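PDB 3DQQ: 3-oxo-tetronate kinase from Salmonella typhimurium, which probably catalyses the ATP-dependent phosphorylation of 3-oxo-tetronate to 3-oxo-tetronate 4-phosphate, as a member of the four-carbon acid sugar kinase family. Local coordinates for residues A[163-172]-A[189-200]; A[271-282]-A[307-318]. All coordinates share one frame; numbering follows the deposited sequence.

Interaction 1: residues A[163-172]-A[189-200]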
loop_
_atom_site.group_PDB
_atom_site.type_symbol
_atom_site.label_atom_id
_atom_site.label_comp_id
_atom_site.label_asym_id
_atom_site.label_seq_id
_atom_site.Cartn_x
_atom_site.Cartn_y
_atom_site.Cartn_z
ATOM N N ALA A 163 22.924 -9.964 20.979
ATOM C CA ALA A 163 23.585 -9.361 22.115
ATOM C C ALA A 163 24.681 -10.295 22.619
ATOM O O ALA A 163 24.727 -11.479 22.273
ATOM C CB ALA A 163 22.595 -9.133 23.190
ATOM N N GLN A 164 25.541 -9.772 23.471
ATOM C CA GLN A 164 26.624 -10.568 24.008
ATOM C C GLN A 164 26.337 -11.497 25.159
ATOM O O GLN A 164 27.109 -12.384 25.383
ATOM C CB GLN A 164 27.638 -9.658 24.604
ATOM C CG GLN A 164 28.320 -8.746 23.642
ATOM C CD GLN A 164 29.434 -8.046 24.388
ATOM O OE1 GLN A 164 30.147 -8.695 25.249
ATOM N NE2 GLN A 164 29.590 -6.734 24.112
ATOM N N GLY A 165 25.345 -11.229 25.992
ATOM C CA GLY A 165 25.205 -12.017 27.210
ATOM C C GLY A 165 24.028 -12.966 27.218
ATOM O O GLY A 165 23.324 -13.154 26.227
ATOM N N ARG A 166 23.800 -13.532 28.388
ATOM C CA ARG A 166 22.686 -14.432 28.618
ATOM C C ARG A 166 21.528 -13.696 29.192
ATOM O O ARG A 166 21.693 -12.806 30.038
ATOM C CB ARG A 166 23.089 -15.518 29.574
ATOM C CG ARG A 166 24.138 -16.362 28.965
ATOM C CD ARG A 166 24.270 -17.679 29.706
ATOM N NE ARG A 166 24.710 -17.448 31.085
ATOM C CZ ARG A 166 24.084 -17.851 32.196
ATOM N NH1 ARG A 166 22.922 -18.549 32.150
ATOM N NH2 ARG A 166 24.650 -17.519 33.368
ATOM N N CYS A 167 20.355 -14.119 28.770
ATOM C CA CYS A 167 19.119 -13.450 29.073
ATOM C C CYS A 167 18.129 -14.324 29.838
ATOM O O CYS A 167 17.846 -15.383 29.417
ATOM C CB CYS A 167 18.497 -13.071 27.754
ATOM S SG CYS A 167 17.020 -12.122 27.958
ATOM N N GLY A 168 17.590 -13.843 30.942
ATOM C CA GLY A 168 16.691 -14.601 31.816
ATOM C C GLY A 168 15.267 -14.140 31.692
ATOM O O GLY A 168 14.966 -13.390 30.815
ATOM N N VAL A 169 14.389 -14.617 32.559
ATOM C CA VAL A 169 12.958 -14.297 32.536
ATOM C C VAL A 169 12.429 -14.115 33.959
ATOM O O VAL A 169 12.818 -14.829 34.824
ATOM C CB VAL A 169 12.110 -15.387 31.824
ATOM C CG1 VAL A 169 10.631 -15.003 31.849
ATOM C CG2 VAL A 169 12.567 -15.580 30.383
ATOM N N ILE A 170 11.595 -13.106 34.210
ATOM C CA ILE A 170 10.818 -13.017 35.440
ATOM C C ILE A 170 9.377 -13.262 35.028
ATOM O O ILE A 170 8.774 -12.450 34.380
ATOM C CB ILE A 170 10.922 -11.637 36.126
ATOM C CG1 ILE A 170 12.376 -11.277 36.401
ATOM C CG2 ILE A 170 10.128 -11.604 37.436
ATOM C CD1 ILE A 170 13.031 -12.108 37.395
ATOM N N PRO A 171 8.812 -14.384 35.411
ATOM C CA PRO A 171 7.427 -14.676 35.005
ATOM C C PRO A 171 6.336 -13.921 35.768
ATOM O O PRO A 171 6.515 -13.553 36.922
ATOM C CB PRO A 171 7.295 -16.171 35.307
ATOM C CG PRO A 171 8.263 -16.409 36.387
ATOM C CD PRO A 171 9.381 -15.435 36.266
ATOM N N ALA A 172 5.190 -13.763 35.118
ATOM C CA ALA A 172 3.979 -13.154 35.708
ATOM C C ALA A 172 3.725 -13.586 37.140
ATOM O O ALA A 172 3.492 -12.774 38.041
ATOM C CB ALA A 172 2.802 -13.494 34.870
ATOM N N LEU A 189 18.965 -13.844 39.231
ATOM C CA LEU A 189 19.423 -13.913 37.860
ATOM C C LEU A 189 20.830 -13.318 37.752
ATOM O O LEU A 189 21.721 -13.805 37.066
ATOM C CB LEU A 189 18.448 -13.194 36.929
ATOM C CG LEU A 189 17.090 -13.894 36.797
ATOM C CD1 LEU A 189 16.163 -13.126 35.916
ATOM C CD2 LEU A 189 17.277 -15.277 36.263
ATOM N N GLN A 190 21.044 -12.262 38.472
ATOM C CA GLN A 190 22.289 -11.585 38.342
ATOM C C GLN A 190 23.433 -12.404 38.923
ATOM O O GLN A 190 24.456 -12.502 38.279
ATOM C CB GLN A 190 22.168 -10.275 39.045
ATOM C CG GLN A 190 23.217 -9.316 38.710
ATOM C CD GLN A 190 22.822 -7.953 39.202
ATOM O OE1 GLN A 190 21.655 -7.756 39.685
ATOM N NE2 GLN A 190 23.750 -6.979 39.052
ATOM N N GLN A 191 23.247 -12.971 40.132
ATOM C CA GLN A 191 24.192 -13.915 40.751
ATOM C C GLN A 191 24.442 -15.126 39.820
ATOM O O GLN A 191 25.553 -15.630 39.722
ATOM C CB GLN A 191 23.659 -14.423 42.104
ATOM C CG GLN A 191 23.871 -13.509 43.389
ATOM C CD GLN A 191 22.688 -13.633 44.521
ATOM O OE1 GLN A 191 21.891 -14.643 44.615
ATOM N NE2 GLN A 191 22.602 -12.572 45.358
ATOM N N GLU A 192 23.412 -15.599 39.125
ATOM C CA GLU A 192 23.621 -16.675 38.172
ATOM C C GLU A 192 24.381 -16.249 36.894
ATOM O O GLU A 192 24.594 -17.082 36.036
ATOM C CB GLU A 192 22.290 -17.329 37.792
ATOM C CG GLU A 192 21.627 -18.076 38.944
ATOM C CD GLU A 192 20.172 -18.515 38.668
ATOM O OE1 GLU A 192 19.839 -18.840 37.499
ATOM O OE2 GLU A 192 19.358 -18.561 39.639
ATOM N N GLY A 193 24.761 -14.975 36.739
ATOM C CA GLY A 193 25.424 -14.509 35.506
ATOM C C GLY A 193 24.613 -14.042 34.284
ATOM O O GLY A 193 25.182 -13.809 33.205
ATOM N N TYR A 194 23.298 -13.889 34.392
ATOM C CA TYR A 194 22.571 -13.260 33.278
ATOM C C TYR A 194 22.917 -11.765 33.182
ATOM O O TYR A 194 23.036 -11.129 34.202
ATOM C CB TYR A 194 21.090 -13.426 33.489
ATOM C CG TYR A 194 20.646 -14.829 33.391
ATOM C CD1 TYR A 194 20.254 -15.342 32.177
ATOM C CD2 TYR A 194 20.602 -15.659 34.505
ATOM C CE1 TYR A 194 19.834 -16.624 32.059
ATOM C CE2 TYR A 194 20.186 -16.953 34.394
ATOM C CZ TYR A 194 19.815 -17.415 33.161
ATOM O OH TYR A 194 19.388 -18.678 32.972
ATOM N N ARG A 195 23.136 -11.244 31.971
ATOM C CA ARG A 195 23.205 -9.792 31.730
ATOM C C ARG A 195 21.854 -9.112 31.691
ATOM O O ARG A 195 21.804 -7.901 31.850
ATOM C CB ARG A 195 23.656 -9.466 30.317
ATOM C CG ARG A 195 25.041 -9.546 29.964
ATOM C CD ARG A 195 25.699 -8.251 30.064
ATOM N NE ARG A 195 25.983 -7.465 28.875
ATOM C CZ ARG A 195 26.759 -6.378 29.028
ATOM N NH1 ARG A 195 27.268 -6.105 30.219
ATOM N NH2 ARG A 195 27.058 -5.542 28.054
ATOM N N TYR A 196 20.821 -9.829 31.249
ATOM C CA TYR A 196 19.526 -9.215 31.038
ATOM C C TYR A 196 18.414 -10.107 31.554
ATOM O O TYR A 196 18.593 -11.327 31.712
ATOM C CB TYR A 196 19.250 -8.922 29.561
ATOM C CG TYR A 196 20.447 -8.860 28.654
ATOM C CD1 TYR A 196 21.128 -7.681 28.445
ATOM C CD2 TYR A 196 20.889 -10.001 27.971
ATOM C CE1 TYR A 196 22.228 -7.635 27.591
ATOM C CE2 TYR A 196 22.015 -9.958 27.117
ATOM C CZ TYR A 196 22.684 -8.777 26.937
ATOM O OH TYR A 196 23.785 -8.739 26.092
ATOM N N ALA A 197 17.258 -9.495 31.787
ATOM C CA ALA A 197 16.090 -10.217 32.287
ATOM C C ALA A 197 14.892 -9.695 31.561
ATOM O O ALA A 197 14.665 -8.495 31.578
ATOM C CB ALA A 197 15.928 -10.001 33.790
ATOM N N VAL A 198 14.144 -10.576 30.907
ATOM C CA VAL A 198 12.869 -10.222 30.320
ATOM C C VAL A 198 11.837 -10.270 31.419
ATOM O O VAL A 198 11.849 -11.159 32.286
ATOM C CB VAL A 198 12.450 -11.190 29.200
ATOM C CG1 VAL A 198 11.023 -10.844 28.657
ATOM C CG2 VAL A 198 13.441 -11.130 28.063
ATOM N N LEU A 199 10.936 -9.303 31.392
ATOM C CA LEU A 199 9.895 -9.157 32.426
ATOM C C LEU A 199 8.497 -9.373 31.838
ATOM O O LEU A 199 8.127 -8.739 30.842
ATOM C CB LEU A 199 9.981 -7.747 33.006
ATOM C CG LEU A 199 10.901 -7.477 34.191
ATOM C CD1 LEU A 199 12.162 -8.264 34.045
ATOM C CD2 LEU A 199 11.125 -5.942 34.321
ATOM N N ASP A 200 7.726 -10.262 32.430
ATOM C CA ASP A 200 6.387 -10.517 31.947
ATOM C C ASP A 200 5.425 -9.372 32.268
ATOM O O ASP A 200 5.631 -8.622 33.202
ATOM C CB ASP A 200 5.833 -11.798 32.573
ATOM C CG ASP A 200 6.460 -13.110 31.981
ATOM O OD1 ASP A 200 7.519 -13.057 31.271
ATOM O OD2 ASP A 200 5.880 -14.210 32.274
HETATM O O HOH W 1 25.517 -13.098 30.353
#

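Interaction 2: residues A[271-282]-A[307-318]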
loop_
_atom_site.group_PDB
_atom_site.type_symbol
_atom_site.label_atom_id
_atom_site.label_comp_id
_atom_site.label_asym_id
_atom_site.label_seq_id
_atom_site.Cartn_x
_atom_site.Cartn_y
_atom_site.Cartn_z
ATOM N N TYR A 271 -13.888 15.593 7.462
ATOM C CA TYR A 271 -13.568 16.987 7.728
ATOM C C TYR A 271 -13.946 17.961 6.617
ATOM O O TYR A 271 -14.294 19.115 6.907
ATOM C CB TYR A 271 -12.084 17.144 8.007
ATOM C CG TYR A 271 -11.709 18.486 8.584
ATOM C CD1 TYR A 271 -10.930 19.380 7.866
ATOM C CD2 TYR A 271 -12.133 18.855 9.857
ATOM C CE1 TYR A 271 -10.575 20.612 8.397
ATOM C CE2 TYR A 271 -11.790 20.079 10.399
ATOM C CZ TYR A 271 -11.009 20.964 9.667
ATOM O OH TYR A 271 -10.672 22.183 10.208
ATOM N N ARG A 272 -13.870 17.529 5.357
ATOM C CA ARG A 272 -14.021 18.471 4.231
ATOM C C ARG A 272 -15.473 18.986 4.063
ATOM O O ARG A 272 -15.718 19.995 3.415
ATOM C CB ARG A 272 -13.484 17.858 2.929
ATOM C CG ARG A 272 -14.528 17.273 2.066
ATOM C CD ARG A 272 -14.043 16.216 1.078
ATOM N NE ARG A 272 -12.712 16.358 0.465
ATOM C CZ ARG A 272 -12.363 17.285 -0.414
ATOM N NH1 ARG A 272 -13.208 18.244 -0.761
ATOM N NH2 ARG A 272 -11.145 17.282 -0.909
ATOM N N GLN A 273 -16.412 18.265 4.667
ATOM C CA GLN A 273 -17.795 18.701 4.807
ATOM C C GLN A 273 -18.002 19.776 5.844
ATOM O O GLN A 273 -19.066 20.376 5.887
ATOM C CB GLN A 273 -18.647 17.505 5.179
ATOM C CG GLN A 273 -18.717 16.555 4.021
ATOM C CD GLN A 273 -19.245 15.215 4.382
ATOM O OE1 GLN A 273 -18.476 14.278 4.542
ATOM N NE2 GLN A 273 -20.565 15.097 4.502
ATOM N N HIS A 274 -17.009 20.015 6.684
ATOM C CA HIS A 274 -17.165 20.939 7.786
ATOM C C HIS A 274 -16.282 22.154 7.686
ATOM O O HIS A 274 -16.472 23.108 8.432
ATOM C CB HIS A 274 -16.866 20.234 9.099
ATOM C CG HIS A 274 -17.756 19.066 9.356
ATOM N ND1 HIS A 274 -18.980 19.186 9.972
ATOM C CD2 HIS A 274 -17.606 17.751 9.066
ATOM C CE1 HIS A 274 -19.550 17.996 10.050
ATOM N NE2 HIS A 274 -18.735 17.106 9.512
ATOM N N ALA A 275 -15.315 22.140 6.785
ATOM C CA ALA A 275 -14.365 23.235 6.732
ATOM C C ALA A 275 -13.916 23.453 5.304
ATOM O O ALA A 275 -13.936 22.527 4.506
ATOM C CB ALA A 275 -13.175 22.937 7.635
ATOM N N PRO A 276 -13.520 24.686 4.977
ATOM C CA PRO A 276 -13.051 24.968 3.640
ATOM C C PRO A 276 -11.811 24.151 3.372
ATOM O O PRO A 276 -10.927 24.083 4.222
ATOM C CB PRO A 276 -12.720 26.470 3.670
ATOM C CG PRO A 276 -12.599 26.827 5.080
ATOM C CD PRO A 276 -13.454 25.866 5.851
ATOM N N THR A 277 -11.760 23.504 2.217
ATOM C CA THR A 277 -10.612 22.715 1.892
ATOM C C THR A 277 -10.184 22.812 0.450
ATOM O O THR A 277 -10.893 23.266 -0.387
ATOM C CB THR A 277 -10.778 21.231 2.318
ATOM O OG1 THR A 277 -11.160 20.444 1.204
ATOM C CG2 THR A 277 -11.761 21.082 3.459
ATOM N N ARG A 278 -8.984 22.353 0.179
ATOM C CA ARG A 278 -8.352 22.586 -1.086
ATOM C C ARG A 278 -7.405 21.415 -1.325
ATOM O O ARG A 278 -6.629 21.044 -0.435
ATOM C CB ARG A 278 -7.623 23.914 -0.993
ATOM C CG ARG A 278 -7.194 24.485 -2.277
ATOM C CD ARG A 278 -8.173 25.476 -2.867
ATOM N NE ARG A 278 -7.417 26.580 -3.466
ATOM C CZ ARG A 278 -6.570 26.454 -4.496
ATOM N NH1 ARG A 278 -6.332 25.267 -5.083
ATOM N NH2 ARG A 278 -5.916 27.515 -4.927
ATOM N N ASP A 279 -7.524 20.802 -2.504
ATOM C CA ASP A 279 -6.745 19.633 -2.871
ATOM C C ASP A 279 -5.516 20.021 -3.626
ATOM O O ASP A 279 -5.601 20.761 -4.567
ATOM C CB ASP A 279 -7.553 18.733 -3.778
ATOM C CG ASP A 279 -8.590 17.941 -3.025
ATOM O OD1 ASP A 279 -8.188 17.043 -2.206
ATOM O OD2 ASP A 279 -9.793 18.206 -3.253
ATOM N N VAL A 280 -4.379 19.497 -3.223
ATOM C CA VAL A 280 -3.120 19.841 -3.831
ATOM C C VAL A 280 -3.053 19.294 -5.255
ATOM O O VAL A 280 -3.135 18.085 -5.441
ATOM C CB VAL A 280 -1.965 19.228 -3.036
ATOM C CG1 VAL A 280 -0.666 19.463 -3.741
ATOM C CG2 VAL A 280 -1.933 19.769 -1.635
ATOM N N ASP A 281 -2.884 20.178 -6.249
ATOM C CA ASP A 281 -2.720 19.743 -7.641
ATOM C C ASP A 281 -1.265 19.474 -7.997
ATOM O O ASP A 281 -0.436 20.354 -8.089
ATOM C CB ASP A 281 -3.323 20.732 -8.626
ATOM C CG ASP A 281 -3.144 20.294 -10.081
ATOM O OD1 ASP A 281 -3.297 19.099 -10.415
ATOM O OD2 ASP A 281 -2.837 21.137 -10.922
ATOM N N VAL A 282 -0.979 18.216 -8.201
ATOM C CA VAL A 282 0.326 17.770 -8.598
ATOM C C VAL A 282 0.847 18.458 -9.861
ATOM O O VAL A 282 2.035 18.718 -9.946
ATOM C CB VAL A 282 0.304 16.260 -8.817
ATOM C CG1 VAL A 282 1.690 15.768 -9.217
ATOM C CG2 VAL A 282 -0.163 15.580 -7.543
ATOM N N SER A 307 -13.674 31.014 8.666
ATOM C CA SER A 307 -14.581 29.935 8.987
ATOM C C SER A 307 -14.275 29.636 10.416
ATOM O O SER A 307 -13.251 30.070 10.940
ATOM C CB SER A 307 -14.292 28.702 8.132
ATOM O OG SER A 307 -12.918 28.369 8.186
ATOM N N GLU A 308 -15.169 28.913 11.065
ATOM C CA GLU A 308 -14.925 28.524 12.447
ATOM C C GLU A 308 -13.712 27.555 12.472
ATOM O O GLU A 308 -12.655 27.898 13.010
ATOM C CB GLU A 308 -16.200 27.914 13.052
ATOM C CG GLU A 308 -16.033 27.242 14.447
ATOM C CD GLU A 308 -17.197 26.236 14.764
ATOM O OE1 GLU A 308 -18.400 26.641 14.548
ATOM O OE2 GLU A 308 -16.883 25.070 15.224
ATOM N N LEU A 309 -13.858 26.387 11.843
ATOM C CA LEU A 309 -12.808 25.375 11.847
ATOM C C LEU A 309 -11.680 25.706 10.862
ATOM O O LEU A 309 -11.875 26.465 9.919
ATOM C CB LEU A 309 -13.412 24.030 11.501
ATOM C CG LEU A 309 -14.392 23.440 12.503
ATOM C CD1 LEU A 309 -15.131 22.312 11.826
ATOM C CD2 LEU A 309 -13.683 22.926 13.750
ATOM N N ALA A 310 -10.519 25.081 11.075
ATOM C CA ALA A 310 -9.307 25.308 10.274
ATOM C C ALA A 310 -9.450 24.800 8.828
ATOM O O ALA A 310 -9.899 23.672 8.593
ATOM C CB ALA A 310 -8.084 24.633 10.938
ATOM N N PRO A 311 -9.025 25.615 7.857
ATOM C CA PRO A 311 -8.923 25.185 6.481
ATOM C C PRO A 311 -8.006 23.997 6.325
ATOM O O PRO A 311 -7.054 23.859 7.073
ATOM C CB PRO A 311 -8.283 26.383 5.802
ATOM C CG PRO A 311 -8.620 27.527 6.650
ATOM C CD PRO A 311 -8.583 27.001 8.022
ATOM N N MET A 312 -8.299 23.145 5.354
ATOM C CA MET A 312 -7.492 21.955 5.079
ATOM C C MET A 312 -6.814 22.052 3.713
ATOM O O MET A 312 -7.401 22.498 2.730
ATOM C CB MET A 312 -8.351 20.717 5.117
ATOM C CG MET A 312 -7.584 19.457 4.829
ATOM S SD MET A 312 -8.617 18.009 5.056
ATOM C CE MET A 312 -7.999 17.519 6.600
ATOM N N ILE A 313 -5.556 21.663 3.664
ATOM C CA ILE A 313 -4.899 21.416 2.393
ATOM C C ILE A 313 -4.503 19.944 2.373
ATOM O O ILE A 313 -3.642 19.495 3.146
ATOM C CB ILE A 313 -3.730 22.342 2.207
ATOM C CG1 ILE A 313 -4.299 23.724 2.004
ATOM C CG2 ILE A 313 -2.833 21.924 1.016
ATOM C CD1 ILE A 313 -3.255 24.699 2.037
ATOM N N SER A 314 -5.175 19.208 1.501
ATOM C CA SER A 314 -5.073 17.785 1.449
ATOM C C SER A 314 -4.421 17.351 0.168
ATOM O O SER A 314 -4.734 17.875 -0.880
ATOM C CB SER A 314 -6.463 17.178 1.511
ATOM O OG SER A 314 -6.415 15.801 1.174
ATOM N N ALA A 315 -3.535 16.370 0.274
ATOM C CA ALA A 315 -2.861 15.778 -0.852
ATOM C C ALA A 315 -3.338 14.335 -1.007
ATOM O O ALA A 315 -2.771 13.557 -1.762
ATOM C CB ALA A 315 -1.385 15.824 -0.634
ATOM N N THR A 316 -4.413 13.976 -0.329
ATOM C CA THR A 316 -4.802 12.576 -0.298
ATOM C C THR A 316 -5.540 12.132 -1.594
ATOM O O THR A 316 -5.482 10.960 -1.968
ATOM C CB THR A 316 -5.496 12.164 1.080
ATOM O OG1 THR A 316 -6.906 12.248 0.959
ATOM C CG2 THR A 316 -4.974 13.003 2.320
ATOM N N ALA A 317 -6.138 13.079 -2.318
ATOM C CA ALA A 317 -6.679 12.856 -3.694
ATOM C C ALA A 317 -5.592 12.524 -4.703
ATOM O O ALA A 317 -5.759 11.613 -5.553
ATOM C CB ALA A 317 -7.428 14.090 -4.188
ATOM N N SER A 318 -4.504 13.301 -4.631
ATOM C CA SER A 318 -3.279 13.090 -5.444
ATOM C C SER A 318 -2.592 11.729 -5.129
ATOM O O SER A 318 -2.103 11.033 -6.032
ATOM C CB SER A 318 -2.280 14.255 -5.219
ATOM O OG SER A 318 -1.254 13.939 -4.264
#

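Interaction 1: residues A[163-172]-A[189-200]
Arg166 lays its guanidinium over one face of the Tyr194 ring in a cation-pi contact, with CZ 4.4 Å from the ring centroid and almost on the ring normal. The two planes are inclined by 43°, and NH1 sits over the rim near Tyr194 CZ. A bend at chi3 (-64°) turns the end of the arginine back over the ring, where NH2 also makes a weak hydrogen bond to Glu192 O, placed at the guanidinium edge. That carbonyl immediately precedes Gly193, which closes helix 179-191 in a Schellman motif.

Tyr196 works through its hydroxyl, which accepts from Gly165 N at 2.9 Å and is hydrogen-bonded to Asp101 as well, while Cys167 CB meets the ring at its edge. From this end strands 167-170 and 196-199 run on in parallel. On one face Cys167 SG lies 3.7 Å from Val198 CG2; on the other, the Ile170 side chain crosses that of Leu189, with their CD1 atoms 3.6 Å apart, and its CG1 runs beside Leu199.

At the far end, Asp200 OD2 takes Ala172 N at 3.0 Å from above the carboxylate plane, and also Gln127 N. Polar groups thus fasten both ends of an apolar strand pair at the outer side of the sugar-binding domain, and the Asp200 carboxylate, gripped by backbone N-H groups, would probably favour its charged form.

Interaction 2: residues A[271-282]-A[307-318]
Tyr271 and Met312, the two residues with most surface buried by the contact, meet where the end of helix 262-271 lies against strand 312-314. With CG anti to the backbone N (chi1 -167°), the tyrosine ring reaches across to the second segment and brings its OH to Ala310 O, a hydrogen bond modelled too short for its geometry to be trusted. Extended through chi1 (179°) and chi2 (174°), Met312 carries SD out to the edge of the same ring, 5.2 Å from the Tyr271 centroid, a Met-aromatic contact; the bend at chi3 sets its CE 3.7 Å from Tyr271 CD1. Val255 of strand 253-257 touches both side chains, and helix 411-417 packs on them through Ile413 and Phe412.

Met312 CB also runs beside Thr277 CB at 3.7 Å, in the parallel pairing of strands 277-279 and 312-314, which helix 288-304 links into a beta-alpha-beta unit. Here Met312 N donates to Pro276 O at 3.0 Å, and Ser314 O receives Val280 N at 2.9 Å.

Val280, the third main contributor, passes at about a right angle to Ile313, with the two CG2 methyls 3.5 Å apart. At the end of the strand, Ser314 OG accepts Thr316 N at 3.1 Å, an ST turn, and the Ala315 side chain is about 7 Å from that of Thr364, a probable ATP-binding residue. The chemistry is mainly backbone pairing sealed by apolar groups, with the serine turn lying near the presumed nucleotide site.

Overall arrangement
The two interactions lie on opposite sides of the chain's centre, their centres 52 Å apart and their nearest atoms about 38 Å apart, so they do not touch. Interaction 1 comes first in the sequence, within the sugar-binding N-terminal domain, and interaction 2 follows in the nucleotide-binding C-terminal domain. Each pairs an outermost strand of its domain, 167-170 or 277-279, in parallel with the next strand inward, 196-199 or 312-314, after a largely helical connection. They therefore build the far flanks of a two-domain kinase. Interaction 1 lies far from the presumed ATP site, whereas 307-318 passes near it at Ala315.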